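Long-range contacts in PHOX (Pseudomonas fluorescens, PDB 4A9V), which hydrolyses phosphate monoesters as an alkaline phosphatase, using an iron-calcium cofactor held in a beta-propeller: residues G487-S497 with N509-A517; L448-S456 with G465-F475. All blocks are in the same frame, centred on the assembly; numbering follows the deposited sequence.

In the fold
Contact 2 comes first along the chain: L448-S456 runs off the end of strand 443-451, and G465-F475 belongs to the loop that leads on to strand 478-483. Contact 1 follows, pairing 489-493 with 510-514, the two inner strands of the four-stranded antiparallel sheet 478-483, 489-493, 510-514, 521-526. The centres lie about 12 Å apart, on the same side of the chain's centre, and they touch where F475 and N473 meet L512 and where F449 meets P516. Contact 2 thus joins the sheet containing 443-451 to the next sheet of the propeller, in which strand 489-493 leads directly into D494, a ligand of calcium and lithium.

Contact 1 (G487-S497 with N509-A517); sequences GRLWILTDGDS and NQMLCADPA. With CA (calcium ion), chain R; LI (lithium ion), chain G.
W490 and C513, a non-hydrogen-bonded pair, form a tightly packed part of this contact: the SG atom of C513 sits over the centre of the indole six-membered ring, 3.7 Å from its centroid. With SG anti to the backbone N (chi1 -166°), the small, polarisable sulfur is placed directly over that face and also meets the aliphatic part of R488, whose CB is 3.6 Å from SG. M511 CG comes to the ring's edge, while its SD packs beside L492 CD1. On the opposite face of the sheet I491 CD1 touches A514 CB at 4.0 Å, the small A514 methyl letting I491 CD1 come close to the strand. These are the two central strands of a four-stranded antiparallel propeller blade, and past T493 the ladder gives way to side-chain bonds and a wetter end. There N509 OD1 accepts from T493 OG1 (2.8 Å) and, almost straight, from G495 N, while T493 OG1 in turn accepts from Q510 N. An alanine at N509 would remove the carboxamide and is likely to leave both G495 N and T493 OG1 without their shared acceptor and the loop after D494 less fixed. A water links N509 ND2, G495 O and D494 OD1. The carboxylate of D494 spans two metals, OD2 binding calcium at 2.4 Å with D479 and E387, and OD1 binding lithium with E532.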
loop_
_atom_site.group_PDB
_atom_site.type_symbol
_atom_site.label_atom_id
_atom_site.label_comp_id
_atom_site.label_asym_id
_atom_site.label_seq_id
_atom_site.Cartn_x
_atom_site.Cartn_y
_atom_site.Cartn_z
ATOM N N GLY A 487 15.954 -13.324 -3.186
ATOM C CA GLY A 487 16.207 -12.617 -1.938
ATOM C C GLY A 487 16.734 -11.201 -2.095
ATOM O O GLY A 487 17.202 -10.611 -1.125
ATOM N N ARG A 488 16.654 -10.645 -3.302
ATOM C CA ARG A 488 16.862 -9.212 -3.464
ATOM C C ARG A 488 15.684 -8.456 -2.855
ATOM O O ARG A 488 14.536 -8.819 -3.071
ATOM C CB ARG A 488 16.984 -8.843 -4.943
ATOM C CG ARG A 488 18.336 -9.153 -5.571
ATOM C CD ARG A 488 18.332 -8.959 -7.084
ATOM N NE ARG A 488 17.684 -10.071 -7.774
ATOM C CZ ARG A 488 18.309 -11.173 -8.176
ATOM N NH1 ARG A 488 19.609 -11.321 -7.978
ATOM N NH2 ARG A 488 17.614 -12.138 -8.763
ATOM N N LEU A 489 15.990 -7.371 -2.156
ATOM C CA LEU A 489 14.994 -6.461 -1.619
ATOM C C LEU A 489 14.882 -5.233 -2.505
ATOM O O LEU A 489 15.816 -4.436 -2.604
ATOM C CB LEU A 489 15.373 -6.038 -0.195
ATOM C CG LEU A 489 14.409 -5.045 0.459
ATOM C CD1 LEU A 489 13.021 -5.642 0.636
ATOM C CD2 LEU A 489 14.971 -4.589 1.801
ATOM N N TRP A 490 13.710 -5.048 -3.084
ATOM C CA TRP A 490 13.427 -3.927 -3.967
ATOM C C TRP A 490 12.723 -2.845 -3.187
ATOM O O TRP A 490 11.814 -3.123 -2.403
ATOM C CB TRP A 490 12.571 -4.408 -5.135
ATOM C CG TRP A 490 13.251 -5.463 -5.963
ATOM C CD1 TRP A 490 13.257 -6.836 -5.758
ATOM C CD2 TRP A 490 14.110 -5.239 -7.119
ATOM N NE1 TRP A 490 14.019 -7.462 -6.705
ATOM C CE2 TRP A 490 14.554 -6.555 -7.560
ATOM C CE3 TRP A 490 14.516 -4.119 -7.823
ATOM C CZ2 TRP A 490 15.364 -6.721 -8.668
ATOM C CZ3 TRP A 490 15.349 -4.295 -8.924
ATOM C CH2 TRP A 490 15.742 -5.568 -9.350
ATOM N N ILE A 491 13.222 -1.615 -3.316
ATOM C CA ILE A 491 12.799 -0.464 -2.521
ATOM C C ILE A 491 12.257 0.608 -3.466
ATOM O O ILE A 491 12.937 0.994 -4.418
ATOM C CB ILE A 491 13.995 0.147 -1.757
ATOM C CG1 ILE A 491 14.622 -0.869 -0.802
ATOM C CG2 ILE A 491 13.563 1.401 -1.017
ATOM C CD1 ILE A 491 16.005 -0.482 -0.310
ATOM N N LEU A 492 11.017 1.033 -3.248
ATOM C CA LEU A 492 10.334 1.956 -4.147
ATOM C C LEU A 492 10.108 3.256 -3.381
ATOM O O LEU A 492 9.812 3.217 -2.192
ATOM C CB LEU A 492 8.994 1.351 -4.583
ATOM C CG LEU A 492 9.058 0.138 -5.519
ATOM C CD1 LEU A 492 9.629 -1.126 -4.887
ATOM C CD2 LEU A 492 7.679 -0.154 -6.070
ATOM N N THR A 493 10.233 4.403 -4.043
ATOM C CA THR A 493 10.144 5.669 -3.327
ATOM C C THR A 493 8.940 6.531 -3.683
ATOM O O THR A 493 8.464 6.558 -4.823
ATOM C CB THR A 493 11.432 6.520 -3.414
ATOM O OG1 THR A 493 11.549 7.168 -4.692
ATOM C CG2 THR A 493 12.655 5.687 -3.172
ATOM N N ASP A 494 8.476 7.256 -2.669
ATOM C CA ASP A 494 7.428 8.259 -2.779
ATOM C C ASP A 494 7.845 9.489 -1.981
ATOM O O ASP A 494 7.351 9.744 -0.882
ATOM C CB ASP A 494 6.108 7.716 -2.236
ATOM C CG ASP A 494 5.060 8.794 -2.100
ATOM O OD1 ASP A 494 5.096 9.735 -2.920
ATOM O OD2 ASP A 494 4.249 8.736 -1.143
ATOM N N GLY A 495 8.851 10.178 -2.495
ATOM C CA GLY A 495 9.464 11.268 -1.777
ATOM C C GLY A 495 9.412 12.573 -2.528
ATOM O O GLY A 495 8.746 12.707 -3.555
ATOM N N ASP A 496 10.127 13.541 -1.983
ATOM C CA ASP A 496 10.264 14.858 -2.569
ATOM C C ASP A 496 11.143 14.774 -3.819
ATOM O O ASP A 496 12.212 14.168 -3.791
ATOM C CB ASP A 496 10.878 15.796 -1.530
ATOM C CG ASP A 496 10.926 17.229 -1.995
ATOM O OD1 ASP A 496 11.568 17.477 -3.034
ATOM O OD2 ASP A 496 10.409 18.104 -1.268
ATOM N N SER A 497 10.583 15.194 -4.948
ATOM C CA SER A 497 11.244 15.094 -6.240
ATOM C C SER A 497 11.746 16.452 -6.722
ATOM O O SER A 497 12.052 16.622 -7.897
ATOM C CB SER A 497 10.268 14.526 -7.264
ATOM O OG SER A 497 9.903 13.211 -6.902
ATOM N N ASN A 509 11.383 10.205 -8.306
ATOM C CA ASN A 509 11.167 8.966 -7.578
ATOM C C ASN A 509 11.668 7.764 -8.360
ATOM O O ASN A 509 11.897 7.827 -9.572
ATOM C CB ASN A 509 9.694 8.824 -7.202
ATOM C CG ASN A 509 9.354 9.608 -5.962
ATOM O OD1 ASN A 509 10.033 9.475 -4.943
ATOM N ND2 ASN A 509 8.338 10.459 -6.043
ATOM N N GLN A 510 11.940 6.691 -7.634
ATOM C CA GLN A 510 12.878 5.698 -8.106
ATOM C C GLN A 510 12.686 4.360 -7.423
ATOM O O GLN A 510 11.886 4.221 -6.486
ATOM C CB GLN A 510 14.282 6.214 -7.881
ATOM C CG GLN A 510 14.590 6.504 -6.433
ATOM C CD GLN A 510 15.865 7.309 -6.267
ATOM O OE1 GLN A 510 16.934 6.754 -5.974
ATOM N NE2 GLN A 510 15.755 8.623 -6.425
ATOM N N MET A 511 13.364 3.359 -7.962
ATOM C CA MET A 511 13.406 2.044 -7.362
ATOM C C MET A 511 14.857 1.635 -7.210
ATOM O O MET A 511 15.666 1.826 -8.122
ATOM C CB MET A 511 12.635 1.027 -8.217
ATOM C CG MET A 511 12.598 -0.380 -7.626
ATOM S SD MET A 511 11.314 -1.437 -8.328
ATOM C CE MET A 511 11.900 -1.596 -10.008
ATOM N N LEU A 512 15.168 1.061 -6.056
ATOM C CA LEU A 512 16.504 0.593 -5.736
ATOM C C LEU A 512 16.451 -0.882 -5.360
ATOM O O LEU A 512 15.375 -1.455 -5.178
ATOM C CB LEU A 512 17.105 1.417 -4.583
ATOM C CG LEU A 512 17.044 2.941 -4.778
ATOM C CD1 LEU A 512 15.880 3.567 -4.022
ATOM C CD2 LEU A 512 18.361 3.608 -4.389
ATOM N N CYS A 513 17.617 -1.503 -5.315
ATOM C CA CYS A 513 17.731 -2.900 -4.957
ATOM C C CYS A 513 18.802 -3.046 -3.892
ATOM O O CYS A 513 19.865 -2.436 -3.985
ATOM C CB CYS A 513 18.103 -3.723 -6.190
ATOM S SG CYS A 513 17.881 -5.505 -5.987
ATOM N N ALA A 514 18.522 -3.874 -2.893
ATOM C CA ALA A 514 19.389 -4.018 -1.734
ATOM C C ALA A 514 19.711 -5.482 -1.459
ATOM O O ALA A 514 18.883 -6.377 -1.684
ATOM C CB ALA A 514 18.746 -3.388 -0.510
ATOM N N ASP A 515 20.892 -5.692 -0.888
ATOM C CA ASP A 515 21.337 -6.985 -0.381
ATOM C C ASP A 515 21.129 -7.014 1.135
ATOM O O ASP A 515 21.779 -6.265 1.862
ATOM C CB ASP A 515 22.824 -7.154 -0.717
ATOM C CG ASP A 515 23.368 -8.509 -0.337
ATOM O OD1 ASP A 515 22.983 -9.032 0.723
ATOM O OD2 ASP A 515 24.203 -9.044 -1.093
ATOM N N PRO A 516 20.174 -7.823 1.612
ATOM C CA PRO A 516 19.872 -7.824 3.038
ATOM C C PRO A 516 21.063 -8.139 3.938
ATOM O O PRO A 516 21.154 -7.617 5.054
ATOM C CB PRO A 516 18.797 -8.907 3.157
ATOM C CG PRO A 516 18.096 -8.859 1.847
ATOM C CD PRO A 516 19.192 -8.611 0.845
ATOM N N ALA A 517 21.963 -8.996 3.472
ATOM C CA ALA A 517 23.089 -9.443 4.290
ATOM C C ALA A 517 24.162 -8.364 4.405
ATOM O O ALA A 517 24.818 -8.230 5.441
ATOM C CB ALA A 517 23.686 -10.721 3.721
HETATM CA CA CA R . 4.083 7.235 0.746
HETATM LI LI LI G . 2.790 10.473 -2.736
HETATM O O HOH W 1 6.386 11.580 -4.277
HETATM O O HOH W 2 1.702 9.642 -1.429
HETATM O O HOH W 3 3.926 12.054 -2.257
HETATM O O HOH W 4 4.004 11.722 -4.637
HETATM O O HOH W 5 2.285 6.711 -1.033
HETATM O O HOH W 6 2.017 8.425 0.973
#

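Contact 2 (L448-S456 with G465-F475)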
loop_
_atom_site.group_PDB
_atom_site.type_symbol
_atom_site.label_atom_id
_atom_site.label_comp_id
_atom_site.label_asym_id
_atom_site.label_seq_id
_atom_site.Cartn_x
_atom_site.Cartn_y
_atom_site.Cartn_z
ATOM N N LEU A 448 17.724 -1.001 12.330
ATOM C CA LEU A 448 17.473 -0.154 11.158
ATOM C C LEU A 448 18.389 -0.572 10.012
ATOM O O LEU A 448 19.592 -0.297 10.001
ATOM C CB LEU A 448 17.618 1.326 11.466
ATOM C CG LEU A 448 16.526 1.913 12.373
ATOM C CD1 LEU A 448 16.678 3.424 12.492
ATOM C CD2 LEU A 448 15.119 1.559 11.908
ATOM N N PHE A 449 17.794 -1.248 9.036
ATOM C CA PHE A 449 18.506 -1.727 7.858
ATOM C C PHE A 449 19.121 -0.580 7.054
ATOM O O PHE A 449 20.224 -0.712 6.535
ATOM C CB PHE A 449 17.544 -2.542 6.980
ATOM C CG PHE A 449 18.157 -3.023 5.702
ATOM C CD1 PHE A 449 19.142 -3.992 5.716
ATOM C CD2 PHE A 449 17.818 -2.447 4.491
ATOM C CE1 PHE A 449 19.789 -4.369 4.556
ATOM C CE2 PHE A 449 18.417 -2.866 3.318
ATOM C CZ PHE A 449 19.430 -3.807 3.355
ATOM N N VAL A 450 18.418 0.543 6.953
ATOM C CA VAL A 450 19.002 1.744 6.373
ATOM C C VAL A 450 18.328 2.957 6.991
ATOM O O VAL A 450 17.157 2.903 7.364
ATOM C CB VAL A 450 18.888 1.754 4.827
ATOM C CG1 VAL A 450 17.450 1.894 4.378
ATOM C CG2 VAL A 450 19.751 2.863 4.233
ATOM N N VAL A 451 19.090 4.031 7.151
ATOM C CA VAL A 451 18.552 5.336 7.494
ATOM C C VAL A 451 18.814 6.264 6.315
ATOM O O VAL A 451 19.968 6.529 5.982
ATOM C CB VAL A 451 19.196 5.901 8.773
ATOM C CG1 VAL A 451 18.534 7.218 9.145
ATOM C CG2 VAL A 451 19.091 4.898 9.916
ATOM N N ALA A 452 17.765 6.606 5.572
ATOM C CA ALA A 452 17.947 7.424 4.387
ATOM C C ALA A 452 18.445 8.808 4.777
ATOM O O ALA A 452 18.186 9.294 5.876
ATOM C CB ALA A 452 16.648 7.515 3.601
ATOM N N GLY A 453 19.167 9.440 3.864
ATOM C CA GLY A 453 19.673 10.776 4.105
ATOM C C GLY A 453 20.340 11.338 2.873
ATOM O O GLY A 453 20.347 10.716 1.810
ATOM N N ASN A 454 20.901 12.529 3.026
ATOM C CA ASN A 454 21.589 13.189 1.932
ATOM C C ASN A 454 23.007 13.544 2.354
ATOM O O ASN A 454 23.240 14.595 2.947
ATOM C CB ASN A 454 20.847 14.457 1.500
ATOM C CG ASN A 454 21.374 15.012 0.192
ATOM O OD1 ASN A 454 22.580 14.950 -0.076
ATOM N ND2 ASN A 454 20.474 15.496 -0.655
ATOM N N PRO A 455 23.959 12.642 2.102
ATOM C CA PRO A 455 25.336 12.872 2.534
ATOM C C PRO A 455 26.075 13.897 1.676
ATOM O O PRO A 455 27.166 14.315 2.045
ATOM C CB PRO A 455 25.989 11.493 2.400
ATOM C CG PRO A 455 25.157 10.772 1.395
ATOM C CD PRO A 455 23.758 11.266 1.611
ATOM N N SER A 456 25.457 14.359 0.594
ATOM C CA SER A 456 26.012 15.469 -0.177
ATOM C C SER A 456 25.739 16.810 0.503
ATOM O O SER A 456 26.610 17.678 0.555
ATOM C CB SER A 456 25.441 15.473 -1.595
ATOM O OG SER A 456 25.994 14.423 -2.361
ATOM N N GLY A 465 22.360 10.312 6.712
ATOM C CA GLY A 465 21.959 8.917 6.590
ATOM C C GLY A 465 22.984 7.955 7.162
ATOM O O GLY A 465 24.069 8.343 7.615
ATOM N N SER A 466 22.668 6.672 7.074
ATOM C CA SER A 466 23.578 5.623 7.485
ATOM C C SER A 466 24.606 5.321 6.396
ATOM O O SER A 466 24.523 5.820 5.273
ATOM C CB SER A 466 22.790 4.359 7.854
ATOM O OG SER A 466 21.927 3.956 6.797
ATOM N N SER A 467 25.598 4.517 6.755
ATOM C CA SER A 467 26.792 4.424 5.937
ATOM C C SER A 467 26.558 3.712 4.605
ATOM O O SER A 467 27.410 3.775 3.717
ATOM C CB SER A 467 27.889 3.709 6.710
ATOM O OG SER A 467 27.454 2.418 7.088
ATOM N N ASN A 468 25.469 2.952 4.501
ATOM C CA ASN A 468 25.090 2.339 3.230
ATOM C C ASN A 468 24.363 3.285 2.272
ATOM O O ASN A 468 24.070 2.916 1.123
ATOM C CB ASN A 468 24.321 1.014 3.433
ATOM C CG ASN A 468 23.145 1.104 4.409
ATOM O OD1 ASN A 468 23.069 1.977 5.283
ATOM N ND2 ASN A 468 22.267 0.103 4.324
ATOM N N ILE A 469 24.173 4.527 2.706
ATOM C CA ILE A 469 23.764 5.620 1.829
ATOM C C ILE A 469 25.000 6.414 1.407
ATOM O O ILE A 469 25.793 6.832 2.248
ATOM C CB ILE A 469 22.774 6.565 2.549
ATOM C CG1 ILE A 469 21.488 5.822 2.923
ATOM C CG2 ILE A 469 22.469 7.772 1.680
ATOM C CD1 ILE A 469 20.725 5.256 1.743
ATOM N N THR A 470 25.082 6.714 0.119
ATOM C CA THR A 470 26.184 7.478 -0.440
ATOM C C THR A 470 25.648 8.601 -1.314
ATOM O O THR A 470 24.493 8.560 -1.731
ATOM C CB THR A 470 27.084 6.590 -1.314
ATOM O OG1 THR A 470 26.385 6.253 -2.519
ATOM C CG2 THR A 470 27.495 5.325 -0.575
ATOM N N PRO A 471 26.532 9.517 -1.741
ATOM C CA PRO A 471 26.054 10.526 -2.674
ATOM C C PRO A 471 25.588 9.948 -4.004
ATOM O O PRO A 471 24.767 10.564 -4.684
ATOM C CB PRO A 471 27.273 11.435 -2.852
ATOM C CG PRO A 471 27.944 11.361 -1.521
ATOM C CD PRO A 471 27.814 9.910 -1.128
ATOM N N GLN A 472 26.082 8.767 -4.361
ATOM C CA GLN A 472 25.665 8.138 -5.608
ATOM C C GLN A 472 24.263 7.531 -5.534
ATOM O O GLN A 472 23.494 7.683 -6.482
ATOM C CB GLN A 472 26.679 7.095 -6.074
ATOM C CG GLN A 472 26.454 6.664 -7.523
ATOM C CD GLN A 472 25.240 5.759 -7.711
ATOM O OE1 GLN A 472 24.893 4.971 -6.829
ATOM N NE2 GLN A 472 24.656 5.791 -8.902
ATOM N N ASN A 473 23.927 6.856 -4.431
ATOM C CA ASN A 473 22.716 6.030 -4.375
ATOM C C ASN A 473 21.565 6.636 -3.579
ATOM O O ASN A 473 20.522 6.004 -3.421
ATOM C CB ASN A 473 23.025 4.626 -3.841
ATOM C CG ASN A 473 23.260 4.602 -2.341
ATOM O OD1 ASN A 473 23.216 5.634 -1.683
ATOM N ND2 ASN A 473 23.574 3.426 -1.806
ATOM N N MET A 474 21.719 7.873 -3.131
ATOM C CA MET A 474 20.805 8.408 -2.137
ATOM C C MET A 474 19.393 8.626 -2.680
ATOM O O MET A 474 19.179 8.944 -3.854
ATOM C CB MET A 474 21.357 9.694 -1.531
ATOM C CG MET A 474 21.681 10.763 -2.547
ATOM S SD MET A 474 22.297 12.236 -1.723
ATOM C CE MET A 474 22.515 13.308 -3.139
ATOM N N PHE A 475 18.435 8.519 -1.765
ATOM C CA PHE A 475 17.009 8.590 -2.067
ATOM C C PHE A 475 16.274 9.085 -0.822
ATOM O O PHE A 475 16.858 9.179 0.258
ATOM C CB PHE A 475 16.488 7.207 -2.477
ATOM C CG PHE A 475 16.654 6.154 -1.414
ATOM C CD1 PHE A 475 17.840 5.432 -1.303
ATOM C CD2 PHE A 475 15.635 5.907 -0.500
ATOM C CE1 PHE A 475 17.990 4.478 -0.310
ATOM C CE2 PHE A 475 15.798 4.966 0.506
ATOM C CZ PHE A 475 16.982 4.260 0.609
HETATM O O HOH W 7 19.188 8.208 1.138
HETATM O O HOH W 8 25.285 13.274 -5.146
#
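S466 and V451 hold the two segments together through a pair of bonds: V451 N donates almost straight to S466 OG (2.9 Å), and S466 N returns a bond to V451 O. Next to them N468 ND2 reaches F449 O at 3.1 Å, in the carbonyl plane. Apolar groups fill the space beside these bonds: V450 CG2 meets I469 CD1 at 3.6 Å, the two side chains roughly perpendicular, while I469 CG2 abuts P455 CD. M474, extended beyond CG, runs alongside P455, pointing the other way, and brings SD to 3.2 Å from N454 OD1. Glycine suits G453 and G465, whose alpha carbons are 3.9 Å apart, since a CB on either would clash with the other segment.

Further out, S466 OG donates to N468 OD1 (2.7 Å), fixing the amide's rotation so that ND2 faces F449 O. N468 is third in a type I turn from S466 to I469, closed by I469 N bonding to S466 O; N473 ND2 bonds to N468 O. N454 ND2 is held by D502 O and A504 O. F449 and V450 both face I429 of strand 428-434 in a classic beta bulge, while F475 packs on Q510 and L512 of strand 510-514, and N468 on I521 of strand 521-526.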